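Local coordinates for F420-reducing hydrogenase, subunit beta (PDB 4OMF), which binds FAD and an iron-sulfur cluster, by which it probably passes electrons from hydrogen to coenzyme F420, at residues L32-L37 with D66-A71; L97-I102 with M107-M112; T145-K150 with E156-M161. All blocks are in the same frame, centred on the assembly; numbering follows the deposited sequence.

Contact 1: residues L32-L37 with D66-A71. With FAD (flavin-adenine dinucleotide), chain R.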
loop_
_atom_site.group_PDB
_atom_site.type_symbol
_atom_site.label_atom_id
_atom_site.label_comp_id
_atom_site.label_asym_id
_atom_site.label_seq_id
_atom_site.Cartn_x
_atom_site.Cartn_y
_atom_site.Cartn_z
ATOM N N LEU C 32 -12.733 39.205 -11.716
ATOM C CA LEU C 32 -13.602 38.445 -12.604
ATOM C C LEU C 32 -14.388 37.366 -11.866
ATOM O O LEU C 32 -15.586 37.174 -12.132
ATOM C CB LEU C 32 -12.793 37.816 -13.729
ATOM C CG LEU C 32 -13.608 37.285 -14.906
ATOM C CD1 LEU C 32 -14.460 38.381 -15.550
ATOM C CD2 LEU C 32 -12.645 36.672 -15.908
ATOM N N LEU C 33 -13.740 36.685 -10.922
ATOM C CA LEU C 33 -14.429 35.692 -10.104
ATOM C C LEU C 33 -15.473 36.384 -9.245
ATOM O O LEU C 33 -16.573 35.864 -9.035
ATOM C CB LEU C 33 -13.445 34.904 -9.217
ATOM C CG LEU C 33 -12.524 33.959 -10.001
ATOM C CD1 LEU C 33 -11.468 33.351 -9.067
ATOM C CD2 LEU C 33 -13.314 32.884 -10.711
ATOM N N ALA C 34 -15.137 37.571 -8.754
ATOM C CA ALA C 34 -16.085 38.311 -7.912
ATOM C C ALA C 34 -17.302 38.737 -8.723
ATOM O O ALA C 34 -18.432 38.693 -8.240
ATOM C CB ALA C 34 -15.418 39.532 -7.279
ATOM N N TYR C 35 -17.069 39.150 -9.964
ATOM C CA TYR C 35 -18.165 39.564 -10.825
ATOM C C TYR C 35 -19.071 38.368 -11.134
ATOM O O TYR C 35 -20.304 38.472 -11.063
ATOM C CB TYR C 35 -17.635 40.166 -12.127
ATOM C CG TYR C 35 -18.725 40.397 -13.129
ATOM C CD1 TYR C 35 -19.622 41.441 -12.951
ATOM C CD2 TYR C 35 -18.877 39.570 -14.237
ATOM C CE1 TYR C 35 -20.635 41.673 -13.847
ATOM C CE2 TYR C 35 -19.900 39.792 -15.144
ATOM C CZ TYR C 35 -20.773 40.851 -14.937
ATOM O OH TYR C 35 -21.800 41.102 -15.813
ATOM N N ALA C 36 -18.453 37.253 -11.508
ATOM C CA ALA C 36 -19.202 36.029 -11.832
ATOM C C ALA C 36 -20.023 35.550 -10.636
ATOM O O ALA C 36 -21.174 35.123 -10.783
ATOM C CB ALA C 36 -18.248 34.933 -12.301
ATOM N N LEU C 37 -19.428 35.629 -9.445
ATOM C CA LEU C 37 -20.138 35.259 -8.211
ATOM C C LEU C 37 -21.347 36.174 -7.971
ATOM O O LEU C 37 -22.471 35.699 -7.751
ATOM C CB LEU C 37 -19.176 35.301 -7.024
ATOM C CG LEU C 37 -19.720 34.867 -5.663
ATOM C CD1 LEU C 37 -20.153 33.403 -5.694
ATOM C CD2 LEU C 37 -18.677 35.098 -4.581
ATOM N N ASP C 66 -15.360 38.503 -0.071
ATOM C CA ASP C 66 -14.344 38.576 0.982
ATOM C C ASP C 66 -13.349 37.416 0.889
ATOM O O ASP C 66 -12.144 37.621 1.028
ATOM C CB ASP C 66 -14.990 38.584 2.371
ATOM C CG ASP C 66 -15.488 39.962 2.784
ATOM O OD1 ASP C 66 -15.267 40.946 2.038
ATOM O OD2 ASP C 66 -16.090 40.057 3.874
ATOM N N GLU C 67 -13.847 36.202 0.650
ATOM C CA GLU C 67 -12.967 35.047 0.573
ATOM C C GLU C 67 -12.110 35.076 -0.693
ATOM O O GLU C 67 -10.944 34.638 -0.683
ATOM C CB GLU C 67 -13.772 33.745 0.634
ATOM C CG GLU C 67 -14.285 33.418 2.015
ATOM C CD GLU C 67 -15.256 32.236 2.017
ATOM O OE1 GLU C 67 -15.976 32.046 1.013
ATOM O OE2 GLU C 67 -15.304 31.509 3.033
ATOM N N LEU C 68 -12.683 35.589 -1.778
ATOM C CA LEU C 68 -11.916 35.754 -3.022
ATOM C C LEU C 68 -10.792 36.753 -2.794
ATOM O O LEU C 68 -9.653 36.543 -3.213
ATOM C CB LEU C 68 -12.818 36.231 -4.155
ATOM C CG LEU C 68 -13.814 35.192 -4.663
ATOM C CD1 LEU C 68 -14.813 35.810 -5.674
ATOM C CD2 LEU C 68 -13.067 34.025 -5.276
ATOM N N LYS C 69 -11.136 37.860 -2.159
ATOM C CA LYS C 69 -10.161 38.906 -1.872
ATOM C C LYS C 69 -9.053 38.388 -0.951
ATOM O O LYS C 69 -7.888 38.748 -1.108
ATOM C CB LYS C 69 -10.846 40.110 -1.234
ATOM C CG LYS C 69 -11.625 40.942 -2.226
ATOM C CD LYS C 69 -12.264 42.133 -1.552
ATOM C CE LYS C 69 -13.269 42.809 -2.469
ATOM N NZ LYS C 69 -14.082 43.815 -1.716
ATOM N N ALA C 70 -9.413 37.542 0.009
ATOM C CA ALA C 70 -8.399 36.989 0.926
ATOM C C ALA C 70 -7.385 36.079 0.220
ATOM O O ALA C 70 -6.297 35.803 0.764
ATOM C CB ALA C 70 -9.072 36.226 2.069
ATOM N N ALA C 71 -7.728 35.625 -0.986
ATOM C CA ALA C 71 -6.859 34.743 -1.758
ATOM C C ALA C 71 -6.005 35.510 -2.793
ATOM O O ALA C 71 -5.136 34.924 -3.450
ATOM C CB ALA C 71 -7.686 33.672 -2.466
HETATM P PA FAD R . -5.234 38.487 -8.097
HETATM O O1A FAD R . -3.991 38.906 -7.357
HETATM O O2A FAD R . -6.520 39.258 -8.049
HETATM O O5B FAD R . -5.571 36.997 -7.646
HETATM C C5B FAD R . -4.506 36.048 -7.802
HETATM C C4B FAD R . -5.141 34.659 -7.891
HETATM O O4B FAD R . -4.115 33.689 -8.108
HETATM C C3B FAD R . -5.840 34.314 -6.582
HETATM O O3B FAD R . -7.170 33.822 -6.807
HETATM C C2B FAD R . -4.971 33.203 -6.009
HETATM O O2B FAD R . -5.772 32.243 -5.302
HETATM C C1B FAD R . -4.316 32.591 -7.233
HETATM N N9A FAD R . -3.021 31.989 -6.868
HETATM C C8A FAD R . -2.022 32.610 -6.216
HETATM N N7A FAD R . -0.968 31.776 -6.053
HETATM C C5A FAD R . -1.318 30.591 -6.626
HETATM C C6A FAD R . -0.674 29.267 -6.791
HETATM N N6A FAD R . 0.569 29.019 -6.300
HETATM N N1A FAD R . -1.372 28.328 -7.449
HETATM C C2A FAD R . -2.622 28.535 -7.914
HETATM N N3A FAD R . -3.281 29.711 -7.791
HETATM C C4A FAD R . -2.670 30.746 -7.162
HETATM N N1 FAD R . 2.583 35.783 -14.454
HETATM C C2 FAD R . 3.258 36.025 -15.647
HETATM O O2 FAD R . 2.985 37.056 -16.293
HETATM N N3 FAD R . 4.245 35.139 -16.057
HETATM C C4 FAD R . 4.526 34.002 -15.328
HETATM O O4 FAD R . 5.396 33.210 -15.754
HETATM C C4X FAD R . 4.357 34.107 -13.896
HETATM N N5 FAD R . 4.777 32.912 -13.120
HETATM C C5X FAD R . 3.714 32.414 -12.239
HETATM C C6 FAD R . 4.042 31.248 -11.527
HETATM C C7 FAD R . 3.204 30.799 -10.499
HETATM C C7M FAD R . 3.545 29.530 -9.731
HETATM C C8 FAD R . 2.065 31.543 -10.198
HETATM C C8M FAD R . 1.082 31.166 -9.105
HETATM C C9 FAD R . 1.737 32.723 -10.899
HETATM C C9A FAD R . 2.615 33.220 -11.869
HETATM N N10 FAD R . 2.246 34.348 -12.647
HETATM C C10 FAD R . 3.132 34.893 -13.558
HETATM C "C1'" FAD R . 0.908 34.970 -12.596
HETATM C "C2'" FAD R . 0.805 36.151 -11.666
HETATM O "O2'" FAD R . 1.790 36.238 -10.743
HETATM C "C3'" FAD R . -0.458 36.386 -11.254
HETATM O "O3'" FAD R . -0.919 35.477 -10.361
HETATM C "C4'" FAD R . -1.464 36.785 -12.320
HETATM O "O4'" FAD R . -0.999 37.897 -13.114
HETATM C "C5'" FAD R . -2.826 37.108 -11.695
HETATM O "O5'" FAD R . -2.778 38.383 -11.074
HETATM P P FAD R . -4.118 39.184 -10.722
HETATM O O1P FAD R . -4.967 39.181 -11.975
HETATM O O2P FAD R . -3.767 40.506 -10.107
HETATM O O3P FAD R . -4.839 38.199 -9.645
#
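Leu68 reaches across from its helix and sets one methyl, CD1, against the backbone of Leu33 and Ala34 and the side chains of Leu33, Ala34 and Leu37. This is the tight part of the contact. CD1 stands 3.6 Å from Ala34 N and equally close to Ala34 CA, and Leu33 C is 3.7 Å from the same methyl, so the methyl rests on the helix backbone. Ala34 suits this place because its short side chain leaves that backbone open to Leu68. Leu33 CB lies 3.9 Å from Leu68 CD1, and the second methyl, Leu68 CD2, meets Leu33 CB and CD1, the two leucines crossing at about a right angle. Leu37 approaches from the next turn with CD2, 4.1 Å from Leu68 CD1; with CG anti to the backbone N (chi1 -177°), beside the carbonyl carbon, its branch is sent toward Leu68. Where they meet, the axes of the two short helical segments run nearly antiparallel (168°), 9.8 Å apart. On the sheet side of this pair Leu33 and Leu68 both touch Val47 of strand 44-51, so the two helices share one face of the mixed sheet.

The outer side is looser and polar. Ala34 and Leu37 are partly exposed, while Asp66 and Ala70 face solvent. Lys69 forms a salt bridge with Glu18; Glu67 OE1 is hydrogen-bonded to Met63 N, and Glu67 N to Ser64 OG.

Three residues on from Leu68, Ala71 belongs to the FAD pocket: its carbonyl O is 3.1 Å from the ribose carbon C2B of FAD, and its CB is 3.7 Å from the hydroxyl O2B. Chemistry between the helices is thus wholly apolar, gathered round one leucine that also touches Val47 and Ala62 of the sheet, while Ala71 sets a polar carbonyl beside the ribose.

Contact 2: residues L97-I102 with M107-M112. With KEN (N,N-dimethylmethanamine), chain P.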
loop_
_atom_site.group_PDB
_atom_site.type_symbol
_atom_site.label_atom_id
_atom_site.label_comp_id
_atom_site.label_asym_id
_atom_site.label_seq_id
_atom_site.Cartn_x
_atom_site.Cartn_y
_atom_site.Cartn_z
ATOM N N LEU C 97 -19.359 26.333 -11.090
ATOM C CA LEU C 97 -18.088 26.476 -10.413
ATOM C C LEU C 97 -17.086 27.312 -11.204
ATOM O O LEU C 97 -16.972 27.173 -12.428
ATOM C CB LEU C 97 -17.497 25.084 -10.140
ATOM C CG LEU C 97 -16.210 25.017 -9.306
ATOM C CD1 LEU C 97 -16.432 25.668 -7.954
ATOM C CD2 LEU C 97 -15.762 23.563 -9.146
ATOM N N GLY C 98 -16.333 28.145 -10.496
ATOM C CA GLY C 98 -15.199 28.840 -11.082
ATOM C C GLY C 98 -13.893 28.336 -10.484
ATOM O O GLY C 98 -13.885 27.714 -9.416
ATOM N N THR C 99 -12.770 28.594 -11.161
ATOM C CA THR C 99 -11.493 28.321 -10.513
ATOM C C THR C 99 -10.394 29.115 -11.183
ATOM O O THR C 99 -10.568 29.623 -12.293
ATOM C CB THR C 99 -11.127 26.806 -10.545
ATOM O OG1 THR C 99 -9.990 26.579 -9.693
ATOM C CG2 THR C 99 -10.814 26.353 -11.969
ATOM N N VAL C 100 -9.272 29.235 -10.494
ATOM C CA VAL C 100 -8.078 29.804 -11.089
ATOM C C VAL C 100 -7.042 28.690 -11.145
ATOM O O VAL C 100 -6.974 27.853 -10.226
ATOM C CB VAL C 100 -7.559 31.019 -10.283
ATOM C CG1 VAL C 100 -7.367 30.650 -8.824
ATOM C CG2 VAL C 100 -6.260 31.591 -10.911
ATOM N N ALA C 101 -6.271 28.660 -12.235
ATOM C CA ALA C 101 -5.339 27.557 -12.475
ATOM C C ALA C 101 -4.132 28.013 -13.293
ATOM O O ALA C 101 -4.286 28.749 -14.244
ATOM C CB ALA C 101 -6.063 26.410 -13.202
ATOM N N ILE C 102 -2.944 27.565 -12.914
ATOM C CA ILE C 102 -1.764 27.684 -13.770
ATOM C C ILE C 102 -1.906 26.658 -14.922
ATOM O O ILE C 102 -2.807 25.826 -14.890
ATOM C CB ILE C 102 -0.472 27.485 -12.948
ATOM C CG1 ILE C 102 -0.504 26.161 -12.170
ATOM C CG2 ILE C 102 -0.280 28.678 -11.985
ATOM C CD1 ILE C 102 0.822 25.852 -11.431
ATOM N N MET C 107 -4.576 21.815 -17.513
ATOM C CA MET C 107 -4.526 20.574 -18.287
ATOM C C MET C 107 -5.216 19.394 -17.596
ATOM O O MET C 107 -5.955 18.638 -18.223
ATOM C CB MET C 107 -3.078 20.209 -18.599
ATOM C CG MET C 107 -2.437 21.238 -19.502
ATOM S SD MET C 107 -0.673 20.901 -19.748
ATOM C CE MET C 107 -0.058 22.549 -19.971
ATOM N N GLY C 108 -4.966 19.223 -16.310
ATOM C CA GLY C 108 -5.649 18.190 -15.568
ATOM C C GLY C 108 -7.149 18.382 -15.601
ATOM O O GLY C 108 -7.895 17.413 -15.738
ATOM N N ILE C 109 -7.603 19.632 -15.457
ATOM C CA ILE C 109 -9.037 19.928 -15.503
ATOM C C ILE C 109 -9.659 19.620 -16.880
ATOM O O ILE C 109 -10.717 19.013 -16.958
ATOM C CB ILE C 109 -9.313 21.424 -15.127
ATOM C CG1 ILE C 109 -8.899 21.683 -13.669
ATOM C CG2 ILE C 109 -10.781 21.820 -15.405
ATOM C CD1 ILE C 109 -8.835 23.158 -13.316
ATOM N N ARG C 110 -9.009 20.049 -17.955
ATOM C CA ARG C 110 -9.569 19.872 -19.296
ATOM C C ARG C 110 -9.536 18.386 -19.660
ATOM O O ARG C 110 -10.437 17.879 -20.339
ATOM C CB ARG C 110 -8.802 20.705 -20.340
ATOM C CG ARG C 110 -8.924 22.223 -20.189
ATOM C CD ARG C 110 -10.365 22.691 -20.055
ATOM N NE ARG C 110 -10.477 24.121 -20.342
ATOM C CZ ARG C 110 -11.563 24.845 -20.094
ATOM N NH1 ARG C 110 -11.580 26.141 -20.375
ATOM N NH2 ARG C 110 -12.626 24.278 -19.537
ATOM N N LYS C 111 -8.496 17.690 -19.203
ATOM C CA LYS C 111 -8.418 16.253 -19.430
ATOM C C LYS C 111 -9.576 15.567 -18.723
ATOM O O LYS C 111 -10.183 14.651 -19.270
ATOM C CB LYS C 111 -7.078 15.664 -18.937
ATOM C CG LYS C 111 -6.978 14.140 -19.143
ATOM C CD LYS C 111 -5.605 13.605 -18.792
ATOM C CE LYS C 111 -5.641 12.083 -18.780
ATOM N NZ LYS C 111 -4.294 11.467 -18.434
ATOM N N MET C 112 -9.896 16.029 -17.516
ATOM C CA MET C 112 -11.004 15.445 -16.775
ATOM C C MET C 112 -12.317 15.676 -17.512
ATOM O O MET C 112 -13.147 14.766 -17.598
ATOM C CB MET C 112 -11.084 16.027 -15.349
ATOM C CG MET C 112 -12.361 15.651 -14.584
ATOM S SD MET C 112 -13.724 16.840 -14.798
ATOM C CE MET C 112 -12.997 18.333 -14.063
HETATM C CA1 KEN P . -15.843 26.586 -21.037
HETATM C CB1 KEN P . -16.209 24.400 -19.853
HETATM C CC1 KEN P . -14.849 26.136 -18.753
HETATM N NE1 KEN P . -16.017 25.891 -19.688
#
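Thr99 and Ile109 reach toward each other tip to tip, with Thr99 CG2 4.0 Å from Ile109 CD1. Apolar contact is the whole of the direct meeting between strand 97-101 and helix 103-114: the same CD1 also comes within 4.3 Å of Ala101 CB, so one isoleucine end bridges two residues on the same side of the strand. The CG1 branch of Ile109 is anti to its carbonyl carbon (chi1 -64°), and its extended chain (chi2 167°) carries CD1 to the sheet. Leu85, Ile126 and Leu129 also pack on Ile109.

The hydrogen bond lies on the other arm of Thr99: OG1 pairs with the carbonyl O of Val46 on the adjoining strand, leaving CG2 for the helix; a beta-branched residue with one polar and one apolar arm serves both neighbours.

Charge appears one residue on. Arg110 bends at chi2; NH1 forms a salt bridge with Asp204, NH2 bonds to Gln113 and NE to the carbonyl of Leu202. The bound trimethylamine lies at the guanidinium edge, in plane; the 3.0 Å between Arg110 NH2 and methyl carbon CC1 is short enough to be doubtful. Asp204, also in that pocket, probably offsets positive charge there.

This is the first strand-helix step of a beta-alpha-beta unit. Ile102, the N-cap between strand and helix, touches both FAD and the iron-sulfur cluster, so a buried apolar interface adjoins a cofactor-binding junction.

Contact 3: residues T145-K150 with E156-M161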
loop_
_atom_site.group_PDB
_atom_site.type_symbol
_atom_site.label_atom_id
_atom_site.label_comp_id
_atom_site.label_asym_id
_atom_site.label_seq_id
_atom_site.Cartn_x
_atom_site.Cartn_y
_atom_site.Cartn_z
ATOM N N THR C 145 15.038 29.303 0.760
ATOM C CA THR C 145 16.428 29.581 0.382
ATOM C C THR C 145 16.559 30.992 -0.201
ATOM O O THR C 145 17.456 31.736 0.183
ATOM C CB THR C 145 16.978 28.574 -0.649
ATOM O OG1 THR C 145 16.995 27.261 -0.072
ATOM C CG2 THR C 145 18.425 28.950 -1.041
ATOM N N PHE C 146 15.646 31.360 -1.097
ATOM C CA PHE C 146 15.685 32.699 -1.678
ATOM C C PHE C 146 15.559 33.753 -0.587
ATOM O O PHE C 146 16.358 34.684 -0.520
ATOM C CB PHE C 146 14.564 32.906 -2.708
ATOM C CG PHE C 146 14.541 31.880 -3.817
ATOM C CD1 PHE C 146 13.392 31.673 -4.553
ATOM C CD2 PHE C 146 15.668 31.141 -4.129
ATOM C CE1 PHE C 146 13.359 30.729 -5.574
ATOM C CE2 PHE C 146 15.634 30.195 -5.136
ATOM C CZ PHE C 146 14.484 29.993 -5.859
ATOM N N ILE C 147 14.552 33.585 0.273
ATOM C CA ILE C 147 14.093 34.658 1.172
ATOM C C ILE C 147 14.816 34.671 2.524
ATOM O O ILE C 147 15.255 35.722 2.981
ATOM C CB ILE C 147 12.564 34.534 1.393
ATOM C CG1 ILE C 147 11.830 34.905 0.098
ATOM C CG2 ILE C 147 12.096 35.384 2.581
ATOM C CD1 ILE C 147 10.391 34.423 0.025
ATOM N N CYS C 148 14.956 33.498 3.140
ATOM C CA CYS C 148 15.566 33.402 4.462
ATOM C C CYS C 148 17.085 33.326 4.427
ATOM O O CYS C 148 17.746 33.777 5.361
ATOM C CB CYS C 148 15.017 32.191 5.220
ATOM S SG CYS C 148 13.228 32.159 5.386
ATOM N N GLU C 149 17.636 32.740 3.369
ATOM C CA GLU C 149 19.078 32.507 3.312
ATOM C C GLU C 149 19.744 33.553 2.416
ATOM O O GLU C 149 20.560 34.329 2.897
ATOM C CB GLU C 149 19.385 31.091 2.816
ATOM C CG GLU C 149 18.656 30.006 3.604
ATOM C CD GLU C 149 19.157 29.849 5.036
ATOM O OE1 GLU C 149 18.343 29.480 5.900
ATOM O OE2 GLU C 149 20.358 30.064 5.299
ATOM N N LYS C 150 19.400 33.586 1.128
ATOM C CA LYS C 150 20.069 34.530 0.232
ATOM C C LYS C 150 19.778 35.996 0.582
ATOM O O LYS C 150 20.692 36.829 0.628
ATOM C CB LYS C 150 19.675 34.262 -1.221
ATOM C CG LYS C 150 20.194 32.925 -1.751
ATOM C CD LYS C 150 19.669 32.639 -3.134
ATOM C CE LYS C 150 20.518 31.602 -3.856
ATOM N NZ LYS C 150 21.806 32.176 -4.381
ATOM N N GLU C 156 7.963 35.615 7.165
ATOM C CA GLU C 156 7.021 36.480 7.848
ATOM C C GLU C 156 7.239 37.957 7.507
ATOM O O GLU C 156 6.304 38.751 7.578
ATOM C CB GLU C 156 7.123 36.244 9.366
ATOM C CG GLU C 156 6.190 37.066 10.240
ATOM C CD GLU C 156 6.480 36.885 11.730
ATOM O OE1 GLU C 156 7.667 36.702 12.098
ATOM O OE2 GLU C 156 5.516 36.922 12.528
ATOM N N LEU C 157 8.474 38.334 7.155
ATOM C CA LEU C 157 8.774 39.723 6.774
ATOM C C LEU C 157 8.355 40.063 5.342
ATOM O O LEU C 157 8.353 41.233 4.969
ATOM C CB LEU C 157 10.272 40.019 6.938
ATOM C CG LEU C 157 10.714 40.611 8.285
ATOM C CD1 LEU C 157 10.412 39.650 9.409
ATOM C CD2 LEU C 157 12.195 40.934 8.251
ATOM N N VAL C 158 8.014 39.054 4.538
ATOM C CA VAL C 158 7.615 39.296 3.133
ATOM C C VAL C 158 6.151 39.743 3.025
ATOM O O VAL C 158 5.239 39.003 3.419
ATOM C CB VAL C 158 7.843 38.033 2.272
ATOM C CG1 VAL C 158 7.279 38.217 0.869
ATOM C CG2 VAL C 158 9.356 37.704 2.225
ATOM N N GLU C 159 5.926 40.964 2.534
ATOM C CA GLU C 159 4.569 41.468 2.320
ATOM C C GLU C 159 4.031 41.141 0.927
ATOM O O GLU C 159 2.819 41.035 0.737
ATOM C CB GLU C 159 4.515 42.985 2.546
ATOM C CG GLU C 159 4.838 43.345 3.989
ATOM C CD GLU C 159 4.606 44.804 4.328
ATOM O OE1 GLU C 159 4.466 45.630 3.402
ATOM O OE2 GLU C 159 4.574 45.121 5.540
ATOM N N LYS C 160 4.930 40.991 -0.040
ATOM C CA LYS C 160 4.550 40.637 -1.416
ATOM C C LYS C 160 5.767 40.006 -2.109
ATOM O O LYS C 160 6.888 40.404 -1.843
ATOM C CB LYS C 160 4.072 41.872 -2.202
ATOM C CG LYS C 160 3.520 41.553 -3.604
ATOM C CD LYS C 160 3.078 42.817 -4.358
ATOM C CE LYS C 160 2.319 42.449 -5.643
ATOM N NZ LYS C 160 2.027 43.620 -6.508
ATOM N N MET C 161 5.546 39.039 -2.991
ATOM C CA MET C 161 6.625 38.554 -3.848
ATOM C C MET C 161 6.203 38.746 -5.306
ATOM O O MET C 161 5.010 38.819 -5.607
ATOM C CB MET C 161 6.977 37.088 -3.546
ATOM C CG MET C 161 5.808 36.103 -3.638
ATOM S SD MET C 161 6.301 34.416 -3.156
ATOM C CE MET C 161 6.871 34.659 -1.475
#
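Ile147 meets Val158 and Met161 through aliphatic groups alone; the flat group nearby is the ring of Phe146, which makes edge-to-face pairs with Phe138, Phe168 and Tyr187 and takes no part in the meeting itself. The aromatic cluster and the aliphatic contact thus belong to successive residues of helix 140-150.

Ile147 uses both of its branches. CG2, anti to the backbone N, lies 3.6 Å from Val158 CG2, and CD1, at the end of the other branch, is 3.8 Å from Met161 CE. Each partner crosses Ile147 at about a right angle. Met161 CG sits between its backbone N and carbonyl carbon (chi1 56°), and the chain bends again at chi3, which brings the terminal methyl back to the isoleucine. Val170 and Met155 touch Ile147 too.

The helix turns wider here, Lys150 N bonding to Thr145 O at 2.8 Å in a pi-type turn. Glu159 and Lys160 both face Tyr171 of strand 167-171, a classic beta bulge. Met161 O bonds to Gln24, whose backbone N bonds to FAD, so one residue links this contact to the cofactor. Buried apolar surface alone joins the two segments, each branch of Ile147 taking one partner.

How the contacts relate
Contact 1 packs two helices on the mixed eight-stranded sheet and contact 2 holds one of its strands; their centres are about 17 Å apart. Contact 3 joins a helix to the small antiparallel sheet, about 27 and 29 Å from them between centres, and lies across the chain's centre from contact 2. Contact 2 is the most central and is buried. Contact 1 is only partly buried, with a polar margin. Contact 3 lies farthest out, yet its touching residues are buried. Strand 44-51 lies under contact 1 and pairs with strand 97-101 of contact 2. All are apolar where segments meet; their surroundings differ: ribose, an arginine beside a bound amine, and aromatic rings.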